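Local coordinates for Rx protein (Solanum tuberosum, PDB 4M70), which probably triggers plant defence, including the hypersensitive response, through indirect recognition of a pathogen avirulence protein, and is represented here by its N-terminal coiled-coil domain, at residues 29-34 / 102-107; 56-61 / 108-113; 74-79 / 93-98. All blocks are in the same frame, centred on the assembly; numbering follows the deposited sequence.

Contact 1 (29-34 / 102-107)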
# COMPACT_ATOMS: atom_id res chain seq x y z
N GLN A 29 6.08 -3.21 -9.01
CA GLN A 29 5.26 -4.23 -9.67
C GLN A 29 4.76 -5.36 -8.74
O GLN A 29 3.65 -5.84 -8.93
CB GLN A 29 5.93 -4.79 -10.92
CG GLN A 29 5.01 -5.62 -11.82
CD GLN A 29 3.87 -4.82 -12.43
OE1 GLN A 29 3.94 -3.59 -12.54
NE2 GLN A 29 2.81 -5.51 -12.84
N PRO A 30 5.58 -5.80 -7.77
CA PRO A 30 5.03 -6.80 -6.84
C PRO A 30 3.80 -6.30 -6.08
O PRO A 30 2.84 -7.06 -5.89
CB PRO A 30 6.18 -7.06 -5.86
CG PRO A 30 7.14 -5.92 -6.07
CD PRO A 30 7.02 -5.60 -7.52
N PHE A 31 3.82 -5.03 -5.67
CA PHE A 31 2.67 -4.43 -5.01
C PHE A 31 1.48 -4.43 -5.94
O PHE A 31 0.36 -4.78 -5.55
CB PHE A 31 2.97 -2.99 -4.58
CG PHE A 31 4.04 -2.85 -3.54
CD1 PHE A 31 5.26 -2.27 -3.85
CD2 PHE A 31 3.82 -3.30 -2.24
CE1 PHE A 31 6.24 -2.14 -2.89
CE2 PHE A 31 4.80 -3.17 -1.27
CZ PHE A 31 6.01 -2.58 -1.60
N TYR A 32 1.72 -4.05 -7.19
CA TYR A 32 0.70 -4.00 -8.22
C TYR A 32 0.05 -5.38 -8.39
O TYR A 32 -1.18 -5.50 -8.41
CB TYR A 32 1.32 -3.52 -9.53
CG TYR A 32 0.35 -3.29 -10.66
CD1 TYR A 32 0.08 -4.29 -11.59
CD2 TYR A 32 -0.28 -2.06 -10.82
CE1 TYR A 32 -0.80 -4.07 -12.64
CE2 TYR A 32 -1.16 -1.84 -11.86
CZ TYR A 32 -1.42 -2.84 -12.76
OH TYR A 32 -2.30 -2.62 -13.80
N GLU A 33 0.87 -6.42 -8.49
CA GLU A 33 0.38 -7.79 -8.69
C GLU A 33 -0.41 -8.30 -7.49
O GLU A 33 -1.45 -8.95 -7.64
CB GLU A 33 1.54 -8.74 -8.99
CG GLU A 33 2.23 -8.52 -10.32
CD GLU A 33 1.34 -8.86 -11.50
OE1 GLU A 33 0.40 -9.66 -11.33
OE2 GLU A 33 1.58 -8.33 -12.61
N LYS A 34 0.09 -8.00 -6.29
CA LYS A 34 -0.61 -8.40 -5.08
C LYS A 34 -1.97 -7.71 -4.98
O LYS A 34 -2.98 -8.32 -4.60
CB LYS A 34 0.24 -8.08 -3.85
CG LYS A 34 -0.31 -8.60 -2.54
CD LYS A 34 0.59 -8.22 -1.37
CE LYS A 34 2.00 -8.79 -1.52
NZ LYS A 34 2.90 -8.39 -0.39
N GLN A 102 2.49 -1.23 4.15
CA GLN A 102 1.49 -1.03 5.20
C GLN A 102 0.07 -1.18 4.63
O GLN A 102 -0.80 -1.88 5.20
CB GLN A 102 1.64 0.34 5.86
CG GLN A 102 2.91 0.55 6.66
CD GLN A 102 2.75 0.18 8.12
OE1 GLN A 102 3.03 -0.95 8.52
NE2 GLN A 102 2.30 1.13 8.92
N ALA A 103 -0.15 -0.51 3.50
CA ALA A 103 -1.43 -0.52 2.82
C ALA A 103 -1.81 -1.94 2.41
O ALA A 103 -2.95 -2.37 2.62
CB ALA A 103 -1.38 0.38 1.60
N LEU A 104 -0.86 -2.66 1.82
CA LEU A 104 -1.12 -4.03 1.39
C LEU A 104 -1.41 -4.97 2.55
O LEU A 104 -2.21 -5.89 2.41
CB LEU A 104 0.01 -4.57 0.52
CG LEU A 104 0.03 -3.94 -0.88
CD1 LEU A 104 0.81 -4.78 -1.86
CD2 LEU A 104 -1.39 -3.74 -1.36
N GLU A 105 -0.75 -4.75 3.69
CA GLU A 105 -1.06 -5.55 4.87
C GLU A 105 -2.50 -5.30 5.31
O GLU A 105 -3.26 -6.25 5.58
CB GLU A 105 -0.07 -5.27 6.00
CG GLU A 105 -0.24 -6.17 7.22
CD GLU A 105 0.15 -7.61 6.96
OE1 GLU A 105 1.22 -7.84 6.34
OE2 GLU A 105 -0.61 -8.51 7.37
N CYS A 106 -2.88 -4.03 5.36
CA CYS A 106 -4.25 -3.69 5.75
C CYS A 106 -5.31 -4.26 4.80
O CYS A 106 -6.28 -4.89 5.24
CB CYS A 106 -4.42 -2.17 5.86
SG CYS A 106 -3.62 -1.45 7.30
N ILE A 107 -5.10 -4.07 3.50
CA ILE A 107 -6.04 -4.56 2.50
C ILE A 107 -6.11 -6.09 2.47
O ILE A 107 -7.19 -6.66 2.32
CB ILE A 107 -5.72 -4.00 1.09
CG1 ILE A 107 -5.91 -2.48 1.07
CG2 ILE A 107 -6.62 -4.63 0.03
CD1 ILE A 107 -5.59 -1.84 -0.26

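Contact 2 (56-61 / 108-113)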
# COMPACT_ATOMS: atom_id res chain seq x y z
N THR A 56 -20.09 -3.85 4.47
CA THR A 56 -20.04 -2.47 4.00
C THR A 56 -18.98 -1.73 4.80
O THR A 56 -18.26 -0.88 4.26
CB THR A 56 -21.42 -1.78 4.10
OG1 THR A 56 -22.31 -2.35 3.12
CG2 THR A 56 -21.30 -0.29 3.82
N ILE A 57 -18.87 -2.07 6.08
CA ILE A 57 -17.85 -1.50 6.94
C ILE A 57 -16.46 -1.84 6.41
O ILE A 57 -15.59 -0.96 6.31
CB ILE A 57 -18.00 -2.00 8.39
CG1 ILE A 57 -19.34 -1.52 8.96
CG2 ILE A 57 -16.87 -1.49 9.26
CD1 ILE A 57 -19.70 -2.11 10.31
N LEU A 58 -16.25 -3.10 6.04
CA LEU A 58 -14.98 -3.52 5.45
C LEU A 58 -14.70 -2.76 4.16
O LEU A 58 -13.55 -2.39 3.89
CB LEU A 58 -14.98 -5.02 5.18
CG LEU A 58 -15.15 -5.97 6.36
CD1 LEU A 58 -15.23 -7.41 5.89
CD2 LEU A 58 -13.99 -5.81 7.33
N GLU A 59 -15.74 -2.54 3.36
CA GLU A 59 -15.58 -1.82 2.10
C GLU A 59 -15.15 -0.38 2.36
O GLU A 59 -14.33 0.17 1.64
CB GLU A 59 -16.86 -1.89 1.26
CG GLU A 59 -16.71 -1.28 -0.12
CD GLU A 59 -17.78 -1.75 -1.08
OE1 GLU A 59 -17.56 -1.67 -2.30
OE2 GLU A 59 -18.82 -2.24 -0.60
N VAL A 60 -15.73 0.23 3.40
CA VAL A 60 -15.32 1.56 3.82
C VAL A 60 -13.84 1.55 4.19
O VAL A 60 -13.07 2.42 3.76
CB VAL A 60 -16.16 2.05 5.03
CG1 VAL A 60 -15.56 3.33 5.63
CG2 VAL A 60 -17.60 2.29 4.63
N GLU A 61 -13.44 0.53 4.95
CA GLU A 61 -12.05 0.38 5.36
C GLU A 61 -11.08 0.32 4.17
O GLU A 61 -10.10 1.07 4.10
CB GLU A 61 -11.89 -0.87 6.24
CG GLU A 61 -12.80 -0.88 7.48
CD GLU A 61 -12.77 -2.20 8.23
OE1 GLU A 61 -12.11 -3.16 7.76
OE2 GLU A 61 -13.43 -2.29 9.29
N ASP A 108 -4.97 -6.75 2.63
CA ASP A 108 -4.95 -8.21 2.69
C ASP A 108 -5.77 -8.70 3.88
O ASP A 108 -6.64 -9.59 3.73
CB ASP A 108 -3.51 -8.74 2.78
CG ASP A 108 -3.45 -10.25 2.90
OD1 ASP A 108 -3.68 -10.95 1.89
OD2 ASP A 108 -3.15 -10.74 4.01
N SER A 109 -5.53 -8.11 5.05
CA SER A 109 -6.28 -8.46 6.25
C SER A 109 -7.78 -8.26 6.07
O SER A 109 -8.59 -9.15 6.38
CB SER A 109 -5.76 -7.63 7.43
OG SER A 109 -6.60 -7.78 8.57
N THR A 110 -8.15 -7.10 5.52
CA THR A 110 -9.56 -6.77 5.33
C THR A 110 -10.23 -7.71 4.33
O THR A 110 -11.38 -8.08 4.51
CB THR A 110 -9.75 -5.31 4.88
OG1 THR A 110 -9.07 -4.43 5.79
CG2 THR A 110 -11.23 -4.95 4.84
N VAL A 111 -9.51 -8.08 3.28
CA VAL A 111 -10.07 -8.97 2.26
C VAL A 111 -10.25 -10.39 2.80
O VAL A 111 -11.23 -11.07 2.47
CB VAL A 111 -9.20 -8.98 0.98
CG1 VAL A 111 -9.58 -10.14 0.07
CG2 VAL A 111 -9.36 -7.67 0.23
N LYS A 112 -9.32 -10.84 3.65
CA LYS A 112 -9.48 -12.15 4.29
C LYS A 112 -10.68 -12.17 5.24
O LYS A 112 -11.49 -13.11 5.24
CB LYS A 112 -8.19 -12.54 5.02
CG LYS A 112 -7.08 -12.99 4.07
CD LYS A 112 -5.75 -13.16 4.79
CE LYS A 112 -4.67 -13.57 3.81
NZ LYS A 112 -3.32 -13.54 4.43
N GLN A 113 -10.82 -11.10 6.02
CA GLN A 113 -12.00 -10.94 6.87
C GLN A 113 -13.27 -10.91 6.02
O GLN A 113 -14.32 -11.43 6.41
CB GLN A 113 -11.89 -9.68 7.74
CG GLN A 113 -13.06 -9.49 8.70
CD GLN A 113 -12.89 -8.28 9.59
OE1 GLN A 113 -11.87 -7.59 9.55
NE2 GLN A 113 -13.89 -8.01 10.42

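Contact 3 (74-79 / 93-98)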
# COMPACT_ATOMS: atom_id res chain seq x y z
N ASP A 74 1.44 9.48 -4.35
CA ASP A 74 1.50 10.65 -5.22
C ASP A 74 2.47 11.70 -4.67
O ASP A 74 3.35 12.22 -5.38
CB ASP A 74 0.11 11.27 -5.39
CG ASP A 74 -0.72 10.55 -6.43
OD1 ASP A 74 -0.14 9.82 -7.25
OD2 ASP A 74 -1.96 10.73 -6.42
N SER A 75 2.31 11.99 -3.38
CA SER A 75 3.12 13.01 -2.71
C SER A 75 4.60 12.66 -2.69
O SER A 75 5.46 13.47 -3.05
CB SER A 75 2.61 13.23 -1.29
OG SER A 75 3.30 14.31 -0.66
N GLU A 76 4.90 11.42 -2.30
CA GLU A 76 6.28 10.98 -2.19
C GLU A 76 6.95 10.83 -3.55
O GLU A 76 8.15 11.06 -3.69
CB GLU A 76 6.36 9.70 -1.36
CG GLU A 76 5.92 9.89 0.08
CD GLU A 76 6.83 10.81 0.88
OE1 GLU A 76 7.97 11.07 0.43
OE2 GLU A 76 6.42 11.27 1.97
N SER A 77 6.17 10.46 -4.56
CA SER A 77 6.68 10.41 -5.92
C SER A 77 7.04 11.83 -6.37
O SER A 77 8.06 12.04 -7.06
CB SER A 77 5.66 9.77 -6.87
OG SER A 77 5.41 8.42 -6.50
N ARG A 78 6.19 12.79 -6.01
CA ARG A 78 6.54 14.19 -6.26
C ARG A 78 7.85 14.55 -5.55
O ARG A 78 8.68 15.27 -6.11
CB ARG A 78 5.41 15.14 -5.81
CG ARG A 78 4.22 15.19 -6.76
CD ARG A 78 3.31 16.37 -6.44
NE ARG A 78 2.64 16.26 -5.14
CZ ARG A 78 1.49 15.63 -4.95
NH1 ARG A 78 0.86 15.05 -5.97
NH2 ARG A 78 0.95 15.57 -3.74
N ASN A 79 8.04 14.03 -4.34
CA ASN A 79 9.30 14.26 -3.63
C ASN A 79 10.50 13.63 -4.34
O ASN A 79 11.60 14.17 -4.28
CB ASN A 79 9.20 13.79 -2.17
CG ASN A 79 8.29 14.68 -1.33
OD1 ASN A 79 8.00 15.81 -1.71
ND2 ASN A 79 7.84 14.16 -0.20
N MET A 93 11.83 7.28 -1.85
CA MET A 93 11.58 5.91 -2.33
C MET A 93 11.17 5.01 -1.18
O MET A 93 10.19 4.27 -1.26
CB MET A 93 12.82 5.34 -3.03
CG MET A 93 13.14 5.91 -4.39
SD MET A 93 14.64 5.18 -5.08
CE MET A 93 14.14 3.47 -5.30
N TRP A 94 11.93 5.11 -0.09
CA TRP A 94 11.69 4.33 1.11
C TRP A 94 10.28 4.58 1.61
O TRP A 94 9.58 3.66 2.04
CB TRP A 94 12.70 4.71 2.19
CG TRP A 94 12.64 3.85 3.44
CD1 TRP A 94 13.47 2.81 3.75
CD2 TRP A 94 11.71 3.97 4.52
NE1 TRP A 94 13.10 2.27 4.97
CE2 TRP A 94 12.03 2.97 5.46
CE3 TRP A 94 10.63 4.82 4.79
CZ2 TRP A 94 11.31 2.80 6.64
CZ3 TRP A 94 9.92 4.65 5.96
CH2 TRP A 94 10.27 3.64 6.87
N GLU A 95 9.88 5.85 1.57
CA GLU A 95 8.56 6.21 2.04
C GLU A 95 7.48 5.54 1.18
O GLU A 95 6.47 5.04 1.70
CB GLU A 95 8.39 7.73 2.05
CG GLU A 95 7.20 8.17 2.85
CD GLU A 95 7.38 7.88 4.33
OE1 GLU A 95 8.54 7.91 4.79
OE2 GLU A 95 6.37 7.61 5.01
N ILE A 96 7.70 5.52 -0.14
CA ILE A 96 6.78 4.82 -1.04
C ILE A 96 6.66 3.33 -0.72
O ILE A 96 5.54 2.79 -0.61
CB ILE A 96 7.19 4.99 -2.52
CG1 ILE A 96 7.05 6.46 -2.95
CG2 ILE A 96 6.32 4.13 -3.43
CD1 ILE A 96 7.58 6.72 -4.34
N PHE A 97 7.80 2.67 -0.56
CA PHE A 97 7.83 1.24 -0.25
C PHE A 97 7.08 0.94 1.04
O PHE A 97 6.24 0.04 1.10
CB PHE A 97 9.25 0.72 -0.12
CG PHE A 97 10.01 0.70 -1.41
CD1 PHE A 97 9.65 -0.14 -2.45
CD2 PHE A 97 11.15 1.48 -1.55
CE1 PHE A 97 10.37 -0.15 -3.63
CE2 PHE A 97 11.88 1.47 -2.72
CZ PHE A 97 11.49 0.65 -3.76
N PHE A 98 7.40 1.71 2.07
CA PHE A 98 6.83 1.52 3.40
C PHE A 98 5.32 1.70 3.40
O PHE A 98 4.58 0.87 3.96
CB PHE A 98 7.49 2.47 4.39
CG PHE A 98 6.98 2.33 5.80
CD1 PHE A 98 5.99 3.17 6.28
CD2 PHE A 98 7.49 1.36 6.64
CE1 PHE A 98 5.51 3.05 7.57
CE2 PHE A 98 7.03 1.23 7.94
CZ PHE A 98 6.03 2.07 8.40

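Contact 1 (29-34 / 102-107)
Leu104 of helix 86-119 pushes one methyl, CD1, into the notch between Phe31 and Lys34, which sit three residues apart, just under one turn, on helix 29-42. On the ring side the fit is close: CD1 comes up to the edge of Phe31, in the plane of the ring, and lies 3.4 Å from its CD2. The ring reaches it with CG beside the backbone N (chi1 -65°), and goes on to pack against Phe97, Leu100 and Glu101, earlier in helix 86-119, and Ile17 of helix 4-24. On the other side the same methyl meets Lys34 through hydrocarbon alone. Lys34 CD stands 3.5 Å from Leu104 CD1, tighter than usual for two carbons, and Lys34 CB follows at 3.9 Å from that methyl. A bend at chi3 (-60°) then turns the rest of the lysine chain, so that CE is already 4.2 Å from CD1.

Beyond that point the contact loosens towards solvent. Lys34 is exposed, and its NZ remains 7.0 Å from OE1 of Glu105, too long for a salt bridge. Gln29 and Glu33 turn to another side of helix 29-42, where Gln29 NE2 donates to Glu33 OE2 at 3.1 Å and Gln29 OE1 is bonded to His18.

An aromatic edge and the aliphatic stem of a lysine thus cover part of Leu104, which also packs on Leu35. This is side packing between helices 29-42 and 86-119 of the four-helix CC domain: the attraction is essentially dispersion and exclusion of water, while the ammonium group lies on the exposed side, where it is probably hydrated.

Contact 2 (56-61 / 108-113)
Leu58 and Thr110 face each other where the start of helix 56-81 runs beside the later part of helix 86-119; the two short segments are nearly antiparallel (165°), with their axes 9.9 Å apart. Leu58 carries most of the meeting. Its CB lies 3.8 Å from the methyl CG2 of Thr110, which also comes up to the carbonyl oxygen Leu58 O. The side chain then leaves with CG anti to its carbonyl carbon (chi1 -61°), and the branch carries both methyls to Gln113, almost one turn farther along. Leu58 CD1 rests 4.0 Å from the carbonyl carbon Gln113 C. Leu58 CD2 goes to the amide end and approaches Gln113 CD to 3.5 Å. With CG anti to the backbone N and the chain extended beyond it, Gln113 reaches the leucine and crosses it at a slant.

Glu61, almost one turn after Leu58, also reaches Thr110 and sets OE1 3.5 Å from Thr110 CG2. The threonine hydroxyl OG1 is hydrogen-bonded to the carbonyl of Cys106, while the methyl CG2 is the part turned to helix 56-81.

Around this pairing Leu58 also packs on Trp114 and Thr117, while Ile62 continues the seam against Thr110 and Val111. Val111, pointing away from segment 56-61, also packs on Ile41 and Leu42 of helix 29-42, and Glu59 binds the backbone N of Ala6 in helix 4-24, so all four helices gather at this end.

Contact 3 (74-79 / 93-98)
Ser77 OG, which lies 3.5 Å from the end methyl CD1 of Ile96, is gripped by two hydrogen-bond partners outside the segments, the hydroxyl of Ser20 on helix 4-24 and the carbonyl of Val73 one turn back. The buried hydroxyl is thereby satisfied, and an apolar methyl can sit against it. Ile96 runs its CG1 branch towards the other helix, and CG1 packs 3.7 Å from Glu76 CB. The contact joins the two arms of the antiparallel hairpin 56-81/86-119 (160° between the segments), whose axes here close to 8.9 Å.

Towards the surface two glutamates cross. Glu76, bent at chi2, lays its carboxyl end against the methylenes of Glu95, with Glu76 OE2 3.3 Å from Glu95 CG and the CB of Glu95 also touching the carboxyl carbon. Glu95 sets out towards helix 56-81 but bends at chi2 (67°) and carries its own carboxylate away, where OE1 lies at the edge of the Trp94 ring. Within its own helix Glu76 accepts a hydrogen bond: Asn79 ND2 donates to Glu76 OE1 over 3.2 Å, coming from above the carboxylate plane.

The two acids therefore meet acid to aliphatic stem, their carboxylate planes 45° apart and Glu76 OE2 4.8 Å from Glu95 OE2. Such nearness of like charges probably costs some energy and could raise the proton affinity of one of them, while the asparagine N-H would partly offset the charge. Across these two segments the contact is van der Waals packing of Ile96 and the glutamate stems, partly against polar atoms.

In the fold
From the N terminus, helix 4-24 comes first and helix 29-42 next; contact 1 fastens the start of the latter to the middle of helix 86-119. Contact 2 opens at the beginning of helix 56-81 and closes farther along the same last helix, so contacts 1 and 2 cross in the chain order, their segments 102-107 and 108-113 adjoining. Contact 3 joins the facing arms of the helical hairpin 56-81/86-119 near its turn and falls within the spans of both others. It touches contact 1 through Phe31 and Phe97, but lies about 25 Å, centre to centre, from contact 2. Helix 86-119 is common to all three in this four-helix domain.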